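Local coordinates for putative glutathione-regulated potassium-efflux system protein KefB (PDB 3C85) that probably works as a potassium antiporter of the CPA2 family, here represented by its TrkA-N domain, a Rossmann-type module that binds AMP, at residues 42-47 and 108-113; 67-72 and 85-90; 95-100 and 124-129. One frame throughout, in Å; residues are numbered along the deposited sequence.

Overall arrangement
The three contacts belong to the Rossmann-type TrkA-N domain and meet around its single parallel sheet. Interaction 1 pairs the central strands 42-45 and 108-111; interaction 2, its centre about 9 Å away, pairs strands 66-70 and 86-88 at one edge of the same sheet. Strands 42-45 and 66-70 are neighbours, which makes the two pairings continuous. Interaction 3 joins helices 94-98 and 116-128, its centre about 14 Å from each of the others. Along the chain, interaction 2 falls between the halves of interaction 1 and closes before interaction 3 opens, while the segments of interactions 1 and 3 alternate. AMP-binding residues lie in or next to all three, along the C-terminal ends of the strands.

Interaction 1: residues 42-47 and 108-113; sequences VLILGM and LVLLAM
Leu45 and Leu111 adopt the same side-chain shape, with CG anti to the carbonyl carbon (chi1 close to -60° in both), and therefore run side by side in one direction until CD1 of Leu45 meets CD2 of Leu111 at 3.7 Å. The same Leu45 CD1 also reaches across to CG1 of Val109, 3.9 Å away, which stands anti to its own backbone N (chi1 178°) on the face shared with Leu45. With Leu43 these residues form one apolar face of the sheet, on which helix 116-128 sets Ala122 and Leu126. The other face carries Val42, Ile44, Leu108 and Leu110. There Leu110 bridges two neighbours: its CG touches CG1 of Val42 at 4.2 Å, and its CD1 lies alongside Ile44 CG1. Helix 49-62 packs on Val42 and Ile44, while Phe167 and Phe179 of the second subunit press on Leu110 and on Val42 with Leu108.

Between the two faces, a parallel ladder of four hydrogen bonds, each 2.9 Å long, runs from Leu43 N to Leu108 O, Leu110 N to Leu43 O, Leu45 N to Leu110 O and Ala112 N to Leu45 O. The last is the most bent, at 140° about the hydrogen, as the strands give way to loops. Beyond it, CA of Gly46 makes a CH...O contact with Ala112 O at 3.6 Å. Met113, built as selenomethionine, brings SE to 4.1 Å from Leu45 CB and also touches Ala91, an AMP-binding residue.

The main-chain N-H and C=O groups that face each other across this strand pair are thus bonded, while both faces present aliphatic groups for helices and the partner subunit, a chemistry that makes the pair part of the domain's buried centre and leaves its loop ends at the nucleotide site.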
ATOM      1  N   VAL A  42      -5.249 -19.731   3.212  1.00 25.88           N
ATOM      2  CA  VAL A  42      -4.715 -18.685   2.316  1.00 24.57           C
ATOM      3  C   VAL A  42      -3.310 -19.123   1.923  1.00 24.62           C
ATOM      4  O   VAL A  42      -2.543 -19.510   2.788  1.00 24.01           O
ATOM      5  CB  VAL A  42      -4.650 -17.274   3.005  1.00 24.67           C
ATOM      6  CG1 VAL A  42      -4.145 -16.202   2.025  1.00 24.14           C
ATOM      7  CG2 VAL A  42      -6.031 -16.859   3.538  1.00 25.09           C
ATOM      8  N   LEU A  43      -3.005 -19.114   0.629  1.00 22.74           N
ATOM      9  CA  LEU A  43      -1.646 -19.309   0.152  1.00 23.73           C
ATOM     10  C   LEU A  43      -1.148 -17.933  -0.275  1.00 22.55           C
ATOM     11  O   LEU A  43      -1.817 -17.263  -1.073  1.00 23.80           O
ATOM     12  CB  LEU A  43      -1.661 -20.233  -1.044  1.00 24.31           C
ATOM     13  CG  LEU A  43      -0.466 -20.994  -1.535  1.00 29.65           C
ATOM     14  CD1 LEU A  43       0.284 -21.760  -0.420  1.00 33.42           C
ATOM     15  CD2 LEU A  43      -1.052 -22.006  -2.535  1.00 32.65           C
ATOM     16  N   ILE A  44      -0.021 -17.480   0.272  1.00 21.88           N
ATOM     17  CA  ILE A  44       0.515 -16.150  -0.122  1.00 21.12           C
ATOM     18  C   ILE A  44       1.786 -16.379  -0.936  1.00 21.53           C
ATOM     19  O   ILE A  44       2.774 -16.848  -0.440  1.00 21.83           O
ATOM     20  CB  ILE A  44       0.787 -15.242   1.086  1.00 21.45           C
ATOM     21  CG1 ILE A  44      -0.523 -15.101   1.906  1.00 19.27           C
ATOM     22  CG2 ILE A  44       1.340 -13.865   0.625  1.00 21.07           C
ATOM     23  CD1 ILE A  44      -0.346 -14.277   3.155  1.00 20.07           C
ATOM     24  N   LEU A  45       1.739 -16.102  -2.216  1.00 22.48           N
ATOM     25  CA  LEU A  45       2.891 -16.404  -3.046  1.00 21.88           C
ATOM     26  C   LEU A  45       3.786 -15.160  -3.102  1.00 24.02           C
ATOM     27  O   LEU A  45       3.455 -14.180  -3.796  1.00 24.28           O
ATOM     28  CB  LEU A  45       2.409 -16.783  -4.442  1.00 22.69           C
ATOM     29  CG  LEU A  45       1.468 -18.016  -4.505  1.00 25.02           C
ATOM     30  CD1 LEU A  45       1.044 -18.264  -5.954  1.00 24.95           C
ATOM     31  CD2 LEU A  45       2.203 -19.234  -3.953  1.00 25.39           C
ATOM     32  N   GLY A  46       4.918 -15.197  -2.404  1.00 22.48           N
ATOM     33  CA  GLY A  46       5.839 -14.041  -2.407  1.00 21.91           C
ATOM     34  C   GLY A  46       5.713 -13.518  -1.005  1.00 21.80           C
ATOM     35  O   GLY A  46       4.616 -13.137  -0.603  1.00 21.43           O
HETATM   36  N   MSE A  47       6.815 -13.528  -0.251  1.00 21.04           N
HETATM   37  CA  MSE A  47       6.811 -12.973   1.108  1.00 21.73           C
HETATM   38  C   MSE A  47       7.862 -11.880   1.268  1.00 22.33           C
HETATM   39  O   MSE A  47       8.610 -11.840   2.270  1.00 22.66           O
HETATM   40  CB  MSE A  47       6.997 -14.095   2.166  1.00 21.86           C
HETATM   41  CG  MSE A  47       5.823 -14.985   2.272  1.00 18.19           C
HETATM   42 SE   MSE A  47       4.243 -14.179   3.057  0.70 20.38          SE
HETATM   43  CE  MSE A  47       4.955 -13.788   4.843  1.00 21.40           C
ATOM     44  N   LEU A 108      -8.272 -19.073  -0.764  1.00 28.73           N
ATOM     45  CA  LEU A 108      -7.754 -17.822  -1.276  1.00 27.91           C
ATOM     46  C   LEU A 108      -6.259 -17.891  -1.555  1.00 26.49           C
ATOM     47  O   LEU A 108      -5.462 -18.370  -0.725  1.00 27.57           O
ATOM     48  CB  LEU A 108      -8.087 -16.684  -0.308  1.00 27.80           C
ATOM     49  CG  LEU A 108      -7.530 -15.303  -0.701  1.00 27.01           C
ATOM     50  CD1 LEU A 108      -8.182 -14.769  -2.026  1.00 25.65           C
ATOM     51  CD2 LEU A 108      -7.667 -14.305   0.485  1.00 28.71           C
ATOM     52  N   VAL A 109      -5.878 -17.473  -2.756  1.00 25.29           N
ATOM     53  CA  VAL A 109      -4.478 -17.329  -3.095  1.00 23.81           C
ATOM     54  C   VAL A 109      -4.200 -15.835  -3.328  1.00 22.52           C
ATOM     55  O   VAL A 109      -4.941 -15.179  -4.081  1.00 22.22           O
ATOM     56  CB  VAL A 109      -4.072 -18.144  -4.349  1.00 23.30           C
ATOM     57  CG1 VAL A 109      -2.585 -17.888  -4.651  1.00 24.34           C
ATOM     58  CG2 VAL A 109      -4.357 -19.641  -4.158  1.00 24.87           C
ATOM     59  N   LEU A 110      -3.153 -15.298  -2.676  1.00 21.41           N
ATOM     60  CA  LEU A 110      -2.679 -13.917  -2.923  1.00 21.09           C
ATOM     61  C   LEU A 110      -1.430 -13.925  -3.792  1.00 21.62           C
ATOM     62  O   LEU A 110      -0.448 -14.561  -3.451  1.00 21.53           O
ATOM     63  CB  LEU A 110      -2.387 -13.169  -1.622  1.00 21.42           C
ATOM     64  CG  LEU A 110      -3.594 -13.054  -0.665  1.00 21.01           C
ATOM     65  CD1 LEU A 110      -3.201 -12.169   0.538  1.00 22.16           C
ATOM     66  CD2 LEU A 110      -4.812 -12.452  -1.367  1.00 23.39           C
ATOM     67  N   LEU A 111      -1.477 -13.286  -4.932  1.00 20.58           N
ATOM     68  CA  LEU A 111      -0.347 -13.209  -5.798  1.00 21.68           C
ATOM     69  C   LEU A 111       0.494 -11.956  -5.461  1.00 21.56           C
ATOM     70  O   LEU A 111       0.134 -10.871  -5.782  1.00 21.60           O
ATOM     71  CB  LEU A 111      -0.788 -13.190  -7.244  1.00 21.40           C
ATOM     72  CG  LEU A 111      -1.665 -14.328  -7.754  1.00 22.79           C
ATOM     73  CD1 LEU A 111      -1.917 -14.141  -9.232  1.00 23.03           C
ATOM     74  CD2 LEU A 111      -0.983 -15.563  -7.492  1.00 25.10           C
ATOM     75  N   ALA A 112       1.603 -12.163  -4.778  1.00 21.72           N
ATOM     76  CA  ALA A 112       2.418 -11.098  -4.233  1.00 22.10           C
ATOM     77  C   ALA A 112       3.892 -11.241  -4.564  1.00 23.23           C
ATOM     78  O   ALA A 112       4.732 -10.936  -3.777  1.00 23.42           O
ATOM     79  CB  ALA A 112       2.224 -11.002  -2.811  1.00 20.87           C
HETATM   80  N   MSE A 113       4.161 -11.766  -5.754  1.00 20.00           N
HETATM   81  CA  MSE A 113       5.525 -11.961  -6.216  1.00 20.00           C
HETATM   82  C   MSE A 113       6.145 -10.603  -6.492  1.00 20.00           C
HETATM   83  O   MSE A 113       5.436  -9.602  -6.595  1.00 20.00           O
HETATM   84  CB  MSE A 113       5.548 -12.819  -7.481  1.00 20.00           C
HETATM   85  CG  MSE A 113       4.681 -14.066  -7.402  1.00 20.00           C
HETATM   86 SE   MSE A 113       5.644 -15.610  -6.705  1.00 20.00          SE
HETATM   87  CE  MSE A 113       5.534 -16.767  -8.271  1.00 20.00           C
TER

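Interaction 2: residues 67-72 and 85-90; sequences LGIEIR and NVISGD
OE2 of Glu70, the residue that pairs with Ser88 across the sheet, is gripped twice by Arg72: by the side-chain NE at 2.7 Å and by the backbone N at 3.0 Å. The NE comes from above the carboxylate plane, 63° out of it, whereas the backbone N arrives much nearer the plane on the anti side. Arg72 NH2 reaches the other oxygen, Glu70 OE1, at 3.2 Å, completing a side-on grip, and OE1 also accepts a bond from Met47 N. This carboxylate is therefore fixed from several directions, and the positive partner would be expected to stabilise its charge.

Closer to the backbone, Glu70 CB packs on CG1 of Val86 at 3.8 Å. On the opposite face, Ile87 holds CG1 between its backbone N and carbonyl carbon (chi1 60°), which pushes that carbon against CD1 of Ile69 at 3.4 Å, tighter than ordinary van der Waals contact. The strands are bonded in parallel register from Gly68 N to Asn85 O at 2.9 Å, and onward through Ile87 N to Gly68 O and Glu70 N to Ile87 O. At the far end Gly89 N meets Glu70 O at 3.0 Å from well above the carbonyl plane, a less well directed bond where the regular strands end, but the chains stay side by side. Here Ile71 runs alongside Asp90, CD1 lying 3.6 Å from Asp90 CG; OD1 of Asp90 is itself bonded to Thr92.

Strand 66-70, helix 73-81 and strand 86-88 make up a beta-alpha-beta unit. Glu70, Arg72 and Asp90 all bind AMP in this protein, though the nucleotide is absent from this model. As in NAD-type Rossmann domains, an acidic residue ends the second strand, facing the turn that probably corresponds to the glycine-rich loop.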
ATOM      1  N   LEU A  67      -0.255 -19.664   4.581  1.00 24.45           N
ATOM      2  CA  LEU A  67       1.028 -20.293   4.258  1.00 23.22           C
ATOM      3  C   LEU A  67       1.714 -19.425   3.191  1.00 23.44           C
ATOM      4  O   LEU A  67       1.172 -19.217   2.116  1.00 22.21           O
ATOM      5  CB  LEU A  67       0.810 -21.710   3.714  1.00 24.00           C
ATOM      6  CG  LEU A  67       2.090 -22.408   3.234  1.00 22.57           C
ATOM      7  CD1 LEU A  67       3.103 -22.618   4.403  1.00 22.43           C
ATOM      8  CD2 LEU A  67       1.744 -23.777   2.555  1.00 22.91           C
ATOM      9  N   GLY A  68       2.911 -18.924   3.503  1.00 23.06           N
ATOM     10  CA  GLY A  68       3.671 -18.088   2.580  1.00 22.59           C
ATOM     11  C   GLY A  68       4.624 -18.974   1.813  1.00 23.02           C
ATOM     12  O   GLY A  68       5.143 -19.934   2.361  1.00 24.17           O
ATOM     13  N   ILE A  69       4.799 -18.671   0.526  1.00 23.19           N
ATOM     14  CA  ILE A  69       5.761 -19.345  -0.346  1.00 23.86           C
ATOM     15  C   ILE A  69       6.754 -18.271  -0.788  1.00 24.64           C
ATOM     16  O   ILE A  69       6.347 -17.195  -1.259  1.00 24.88           O
ATOM     17  CB  ILE A  69       5.059 -19.979  -1.605  1.00 24.19           C
ATOM     18  CG1 ILE A  69       3.847 -20.845  -1.193  1.00 24.83           C
ATOM     19  CG2 ILE A  69       6.103 -20.656  -2.538  1.00 23.67           C
ATOM     20  CD1 ILE A  69       4.109 -21.953  -0.194  1.00 27.75           C
ATOM     21  N   GLU A  70       8.048 -18.542  -0.613  1.00 24.81           N
ATOM     22  CA  GLU A  70       9.091 -17.538  -0.812  1.00 25.20           C
ATOM     23  C   GLU A  70      10.336 -18.150  -1.493  1.00 25.37           C
ATOM     24  O   GLU A  70      10.860 -19.170  -1.038  1.00 25.71           O
ATOM     25  CB  GLU A  70       9.426 -16.942   0.566  1.00 24.85           C
ATOM     26  CG  GLU A  70      10.618 -15.964   0.595  1.00 26.42           C
ATOM     27  CD  GLU A  70      10.512 -14.879  -0.439  1.00 27.95           C
ATOM     28  OE1 GLU A  70       9.480 -14.172  -0.433  1.00 31.77           O
ATOM     29  OE2 GLU A  70      11.445 -14.736  -1.269  1.00 28.10           O
ATOM     30  N   ILE A  71      10.777 -17.565  -2.598  1.00 24.91           N
ATOM     31  CA  ILE A  71      11.904 -18.120  -3.357  1.00 28.11           C
ATOM     32  C   ILE A  71      13.255 -18.005  -2.632  1.00 28.40           C
ATOM     33  O   ILE A  71      14.153 -18.853  -2.818  1.00 29.35           O
ATOM     34  CB  ILE A  71      11.986 -17.547  -4.786  1.00 27.71           C
ATOM     35  CG1 ILE A  71      12.713 -18.541  -5.712  1.00 29.27           C
ATOM     36  CG2 ILE A  71      12.569 -16.112  -4.781  1.00 28.84           C
ATOM     37  CD1 ILE A  71      12.674 -18.187  -7.225  1.00 29.08           C
ATOM     38  N   ARG A  72      13.385 -16.978  -1.795  1.00 28.42           N
ATOM     39  CA  ARG A  72      14.633 -16.740  -1.033  1.00 30.65           C
ATOM     40  C   ARG A  72      14.673 -17.605   0.224  1.00 31.36           C
ATOM     41  O   ARG A  72      13.956 -17.334   1.204  1.00 31.16           O
ATOM     42  CB  ARG A  72      14.769 -15.263  -0.621  1.00 30.13           C
ATOM     43  CG  ARG A  72      14.750 -14.194  -1.760  1.00 31.81           C
ATOM     44  CD  ARG A  72      14.490 -12.788  -1.196  1.00 31.22           C
ATOM     45  NE  ARG A  72      13.094 -12.654  -0.740  1.00 29.94           N
ATOM     46  CZ  ARG A  72      12.666 -11.825   0.218  1.00 31.06           C
ATOM     47  NH1 ARG A  72      13.497 -11.005   0.860  1.00 30.54           N
ATOM     48  NH2 ARG A  72      11.390 -11.825   0.552  1.00 34.99           N
ATOM     49  N   ASN A  85       4.444 -19.040   9.082  1.00 27.60           N
ATOM     50  CA  ASN A  85       4.501 -20.297   8.310  1.00 27.47           C
ATOM     51  C   ASN A  85       4.878 -19.958   6.894  1.00 27.06           C
ATOM     52  O   ASN A  85       4.022 -19.566   6.088  1.00 26.17           O
ATOM     53  CB  ASN A  85       3.190 -21.096   8.339  1.00 28.34           C
ATOM     54  CG  ASN A  85       2.912 -21.728   9.697  1.00 30.03           C
ATOM     55  OD1 ASN A  85       3.697 -21.590  10.636  1.00 32.03           O
ATOM     56  ND2 ASN A  85       1.779 -22.407   9.810  1.00 31.49           N
ATOM     57  N   VAL A  86       6.167 -20.081   6.601  1.00 25.94           N
ATOM     58  CA  VAL A  86       6.679 -19.752   5.282  1.00 25.92           C
ATOM     59  C   VAL A  86       7.616 -20.870   4.830  1.00 26.79           C
ATOM     60  O   VAL A  86       8.471 -21.312   5.591  1.00 27.16           O
ATOM     61  CB  VAL A  86       7.412 -18.372   5.261  1.00 25.75           C
ATOM     62  CG1 VAL A  86       8.025 -18.101   3.864  1.00 23.90           C
ATOM     63  CG2 VAL A  86       6.418 -17.271   5.597  1.00 24.08           C
ATOM     64  N   ILE A  87       7.408 -21.364   3.626  1.00 26.53           N
ATOM     65  CA  ILE A  87       8.271 -22.398   3.095  1.00 28.05           C
ATOM     66  C   ILE A  87       8.955 -21.870   1.848  1.00 28.63           C
ATOM     67  O   ILE A  87       8.439 -20.950   1.183  1.00 28.99           O
ATOM     68  CB  ILE A  87       7.494 -23.727   2.840  1.00 28.80           C
ATOM     69  CG1 ILE A  87       6.360 -23.531   1.828  1.00 27.85           C
ATOM     70  CG2 ILE A  87       6.926 -24.288   4.177  1.00 28.08           C
ATOM     71  CD1 ILE A  87       5.762 -24.863   1.357  1.00 29.59           C
ATOM     72  N   SER A  88      10.141 -22.389   1.542  1.00 28.62           N
ATOM     73  CA  SER A  88      10.808 -21.894   0.356  1.00 28.96           C
ATOM     74  C   SER A  88      10.323 -22.627  -0.897  1.00 29.26           C
ATOM     75  O   SER A  88       9.958 -23.807  -0.836  1.00 28.89           O
ATOM     76  CB  SER A  88      12.323 -21.984   0.508  1.00 29.28           C
ATOM     77  OG  SER A  88      12.673 -23.336   0.641  1.00 33.15           O
ATOM     78  N   GLY A  89      10.329 -21.933  -2.032  1.00 28.72           N
ATOM     79  CA  GLY A  89       9.954 -22.552  -3.285  1.00 28.94           C
ATOM     80  C   GLY A  89       9.738 -21.507  -4.341  1.00 28.52           C
ATOM     81  O   GLY A  89       9.588 -20.341  -4.028  1.00 28.14           O
ATOM     82  N   ASP A  90       9.745 -21.934  -5.595  1.00 28.83           N
ATOM     83  CA  ASP A  90       9.561 -21.011  -6.738  1.00 29.47           C
ATOM     84  C   ASP A  90       8.168 -21.255  -7.297  1.00 29.17           C
ATOM     85  O   ASP A  90       7.955 -22.236  -8.026  1.00 29.54           O
ATOM     86  CB  ASP A  90      10.642 -21.298  -7.793  1.00 29.51           C
ATOM     87  CG  ASP A  90      10.521 -20.429  -9.057  1.00 30.77           C
ATOM     88  OD1 ASP A  90       9.548 -19.652  -9.219  1.00 28.75           O
ATOM     89  OD2 ASP A  90      11.414 -20.577  -9.928  1.00 34.90           O
TER

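Interaction 3: residues 95-100 and 124-129; sequences DFWERI and EQLQRR
The indole of Trp97 has CB of Gln125 over one face and CD2 of Phe96 near the rim of the other. CB of Gln125 sits 3.6 Å from the centroid of the five-membered ring, only 24° off its normal, in a CH-pi contact. A second flat group, the guanidinium of Arg129, receives CB of Trp97 over the centre of one face, 3.5 Å from Arg129 CZ. At its edge lie CA of Gln125, in the plane, and CG of Glu98, 3.7 Å from Arg129 NH2. The Arg129 chain bends at chi2 (84°), which lays the guanidinium against Trp97 CB, although the ends of Arg129 and Gln125 clash in the model and their exact placement is doubtful. OE2 of Glu98 stays 4.4 Å from Arg129 NH2, too far for a salt bridge. The polar edge of Trp97 is satisfied elsewhere, NE1 donating to the carbonyl of Ala91, an AMP-binding residue.

The indole lies between helix 94-98 and the C-terminal end of helix 116-128 and also packs on Leu43 and Leu45 of strand 42-45. Leu45 also touches Ala122 of helix 116-128, which places both helices on the sheet face of Leu43 and Leu45.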
ATOM      1  N   ASP A  95       7.389 -27.815 -11.291  1.00 38.96           N
ATOM      2  CA  ASP A  95       7.913 -28.848 -10.392  1.00 39.94           C
ATOM      3  C   ASP A  95       7.626 -28.517  -8.919  1.00 39.13           C
ATOM      4  O   ASP A  95       7.452 -29.421  -8.104  1.00 39.71           O
ATOM      5  CB  ASP A  95       9.427 -29.013 -10.572  1.00 41.11           C
ATOM      6  CG  ASP A  95       9.800 -29.721 -11.858  1.00 45.73           C
ATOM      7  OD1 ASP A  95       8.899 -30.153 -12.620  1.00 48.80           O
ATOM      8  OD2 ASP A  95      11.029 -29.851 -12.103  1.00 50.61           O
ATOM      9  N   PHE A  96       7.597 -27.236  -8.579  1.00 37.78           N
ATOM     10  CA  PHE A  96       7.158 -26.811  -7.247  1.00 37.05           C
ATOM     11  C   PHE A  96       5.711 -27.229  -7.045  1.00 36.86           C
ATOM     12  O   PHE A  96       5.391 -27.862  -6.062  1.00 36.70           O
ATOM     13  CB  PHE A  96       7.275 -25.303  -7.053  1.00 36.25           C
ATOM     14  CG  PHE A  96       6.615 -24.815  -5.798  1.00 35.89           C
ATOM     15  CD1 PHE A  96       7.225 -25.010  -4.570  1.00 35.13           C
ATOM     16  CD2 PHE A  96       5.361 -24.205  -5.836  1.00 36.28           C
ATOM     17  CE1 PHE A  96       6.629 -24.557  -3.385  1.00 34.75           C
ATOM     18  CE2 PHE A  96       4.754 -23.763  -4.657  1.00 38.00           C
ATOM     19  CZ  PHE A  96       5.394 -23.965  -3.421  1.00 36.37           C
ATOM     20  N   TRP A  97       4.847 -26.890  -8.001  1.00 36.42           N
ATOM     21  CA  TRP A  97       3.427 -27.191  -7.894  1.00 36.89           C
ATOM     22  C   TRP A  97       3.106 -28.687  -7.863  1.00 38.58           C
ATOM     23  O   TRP A  97       2.089 -29.105  -7.284  1.00 37.73           O
ATOM     24  CB  TRP A  97       2.667 -26.459  -8.992  1.00 36.68           C
ATOM     25  CG  TRP A  97       2.604 -24.976  -8.706  1.00 35.42           C
ATOM     26  CD1 TRP A  97       3.417 -23.999  -9.200  1.00 35.44           C
ATOM     27  CD2 TRP A  97       1.707 -24.338  -7.792  1.00 34.51           C
ATOM     28  NE1 TRP A  97       3.052 -22.758  -8.670  1.00 33.89           N
ATOM     29  CE2 TRP A  97       2.016 -22.947  -7.794  1.00 36.02           C
ATOM     30  CE3 TRP A  97       0.669 -24.804  -6.970  1.00 35.81           C
ATOM     31  CZ2 TRP A  97       1.321 -22.019  -7.015  1.00 34.49           C
ATOM     32  CZ3 TRP A  97      -0.023 -23.878  -6.190  1.00 36.80           C
ATOM     33  CH2 TRP A  97       0.309 -22.502  -6.221  1.00 36.84           C
ATOM     34  N   GLU A  98       3.992 -29.475  -8.427  1.00 39.19           N
ATOM     35  CA  GLU A  98       3.805 -30.909  -8.458  1.00 42.07           C
ATOM     36  C   GLU A  98       4.004 -31.507  -7.075  1.00 41.77           C
ATOM     37  O   GLU A  98       3.507 -32.557  -6.799  1.00 41.75           O
ATOM     38  CB  GLU A  98       4.726 -31.561  -9.484  1.00 42.56           C
ATOM     39  CG  GLU A  98       4.069 -31.811 -10.825  1.00 49.11           C
ATOM     40  CD  GLU A  98       3.221 -33.055 -10.815  1.00 55.07           C
ATOM     41  OE1 GLU A  98       3.762 -34.123 -10.525  1.00 59.20           O
ATOM     42  OE2 GLU A  98       2.009 -32.970 -11.077  1.00 58.33           O
ATOM     43  N   ARG A  99       4.710 -30.797  -6.220  1.00 41.74           N
ATOM     44  CA  ARG A  99       4.965 -31.238  -4.857  1.00 42.48           C
ATOM     45  C   ARG A  99       3.758 -31.048  -3.945  1.00 42.79           C
ATOM     46  O   ARG A  99       3.702 -31.644  -2.885  1.00 42.25           O
ATOM     47  CB  ARG A  99       6.180 -30.513  -4.278  1.00 42.67           C
ATOM     48  CG  ARG A  99       7.523 -30.844  -4.960  1.00 43.04           C
ATOM     49  CD  ARG A  99       8.584 -29.833  -4.572  1.00 43.92           C
ATOM     50  NE  ARG A  99       8.907 -29.899  -3.142  1.00 45.26           N
ATOM     51  CZ  ARG A  99       9.537 -28.944  -2.452  1.00 45.49           C
ATOM     52  NH1 ARG A  99       9.928 -27.835  -3.058  1.00 44.18           N
ATOM     53  NH2 ARG A  99       9.776 -29.101  -1.151  1.00 44.61           N
ATOM     54  N   ILE A 100       2.796 -30.227  -4.355  1.00 44.24           N
ATOM     55  CA  ILE A 100       1.725 -29.780  -3.450  1.00 46.03           C
ATOM     56  C   ILE A 100       0.504 -30.707  -3.432  1.00 47.73           C
ATOM     57  O   ILE A 100      -0.113 -30.971  -4.465  1.00 47.93           O
ATOM     58  CB  ILE A 100       1.322 -28.295  -3.689  1.00 45.58           C
ATOM     59  CG1 ILE A 100       2.517 -27.377  -3.396  1.00 45.45           C
ATOM     60  CG2 ILE A 100       0.138 -27.909  -2.814  1.00 44.65           C
ATOM     61  CD1 ILE A 100       2.287 -25.916  -3.708  1.00 46.35           C
ATOM     62  N   GLU A 124      -1.127 -19.144 -13.923  1.00 33.25           N
ATOM     63  CA  GLU A 124      -1.197 -20.258 -14.886  1.00 36.66           C
ATOM     64  C   GLU A 124      -0.982 -21.629 -14.227  1.00 36.16           C
ATOM     65  O   GLU A 124      -1.651 -22.618 -14.573  1.00 36.45           O
ATOM     66  CB  GLU A 124      -0.154 -20.060 -16.000  1.00 36.44           C
ATOM     67  CG  GLU A 124      -0.455 -18.867 -16.910  1.00 38.80           C
ATOM     68  CD  GLU A 124       0.609 -18.622 -18.000  0.75 40.75           C
ATOM     69  OE1 GLU A 124       1.618 -19.371 -18.014  1.00 44.76           O
ATOM     70  OE2 GLU A 124       0.431 -17.693 -18.844  0.75 46.05           O
ATOM     71  N   GLN A 125      -0.048 -21.699 -13.278  1.00 35.54           N
ATOM     72  CA  GLN A 125       0.245 -22.975 -12.634  1.00 35.39           C
ATOM     73  C   GLN A 125      -0.958 -23.420 -11.815  1.00 35.73           C
ATOM     74  O   GLN A 125      -1.341 -24.590 -11.838  1.00 36.18           O
ATOM     75  CB  GLN A 125       1.506 -22.879 -11.767  1.00 35.11           C
ATOM     76  CG  GLN A 125       2.794 -22.774 -12.544  1.00 36.01           C
ATOM     77  CD  GLN A 125       2.950 -23.893 -13.564  1.00 40.06           C
ATOM     78  OE1 GLN A 125       2.772 -25.067 -13.251  1.00 41.66           O
ATOM     79  NE2 GLN A 125       3.298 -23.528 -14.790  1.00 41.57           N
ATOM     80  N   LEU A 126      -1.568 -22.465 -11.124  0.50 35.53           N
ATOM     81  CA  LEU A 126      -2.732 -22.714 -10.285  0.50 35.58           C
ATOM     82  C   LEU A 126      -3.936 -23.134 -11.119  0.50 36.82           C
ATOM     83  O   LEU A 126      -4.745 -23.955 -10.685  0.50 36.52           O
ATOM     84  CB  LEU A 126      -3.043 -21.431  -9.527  0.50 35.61           C
ATOM     85  CG  LEU A 126      -3.982 -21.346  -8.331  0.50 35.62           C
ATOM     86  CD1 LEU A 126      -3.601 -22.320  -7.227  0.50 33.06           C
ATOM     87  CD2 LEU A 126      -3.924 -19.915  -7.817  0.50 34.08           C
ATOM     88  N   GLN A 127      -4.052 -22.556 -12.312  1.00 37.02           N
ATOM     89  CA  GLN A 127      -5.132 -22.888 -13.247  1.00 39.19           C
ATOM     90  C   GLN A 127      -4.988 -24.270 -13.867  1.00 40.87           C
ATOM     91  O   GLN A 127      -5.983 -24.986 -14.091  1.00 41.84           O
ATOM     92  CB  GLN A 127      -5.227 -21.847 -14.341  1.00 38.55           C
ATOM     93  CG  GLN A 127      -5.790 -20.573 -13.817  1.00 38.39           C
ATOM     94  CD  GLN A 127      -5.642 -19.432 -14.775  1.00 37.16           C
ATOM     95  OE1 GLN A 127      -6.375 -18.464 -14.678  1.00 37.01           O
ATOM     96  NE2 GLN A 127      -4.678 -19.524 -15.697  1.00 37.05           N
ATOM     97  N   ARG A 128      -3.760 -24.681 -14.130  1.00 42.74           N
ATOM     98  CA  ARG A 128      -3.632 -25.994 -14.710  1.00 45.12           C
ATOM     99  C   ARG A 128      -3.667 -27.156 -13.708  1.00 45.78           C
ATOM    100  O   ARG A 128      -3.739 -28.324 -14.108  1.00 45.74           O
ATOM    101  CB  ARG A 128      -2.523 -26.056 -15.756  1.00 46.35           C
ATOM    102  CG  ARG A 128      -1.148 -25.955 -15.278  1.00 49.19           C
ATOM    103  CD  ARG A 128      -0.251 -25.789 -16.493  1.00 56.03           C
ATOM    104  NE  ARG A 128       0.993 -26.531 -16.321  1.00 59.84           N
ATOM    105  CZ  ARG A 128       1.214 -27.748 -16.806  1.00 61.89           C
ATOM    106  NH1 ARG A 128       0.279 -28.370 -17.521  1.00 62.79           N
ATOM    107  NH2 ARG A 128       2.385 -28.344 -16.586  1.00 61.64           N
ATOM    108  N   ARG A 129      -3.662 -26.827 -12.414  1.00 45.62           N
ATOM    109  CA  ARG A 129      -3.991 -27.794 -11.359  1.00 46.45           C
ATOM    110  C   ARG A 129      -5.459 -27.704 -10.945  1.00 45.47           C
ATOM    111  O   ARG A 129      -5.841 -28.303  -9.951  1.00 45.62           O
ATOM    112  CB  ARG A 129      -3.105 -27.590 -10.122  1.00 47.27           C
ATOM    113  CG  ARG A 129      -1.793 -28.372 -10.150  1.00 50.50           C
ATOM    114  CD  ARG A 129      -0.728 -27.625 -10.911  1.00 54.22           C
ATOM    115  NE  ARG A 129       0.417 -28.461 -11.282  1.00 57.18           N
ATOM    116  CZ  ARG A 129       1.480 -27.975 -11.926  1.00 58.20           C
ATOM    117  NH1 ARG A 129       1.511 -26.678 -12.240  1.00 56.07           N
ATOM    118  NH2 ARG A 129       2.506 -28.764 -12.237  1.00 56.94           N
TER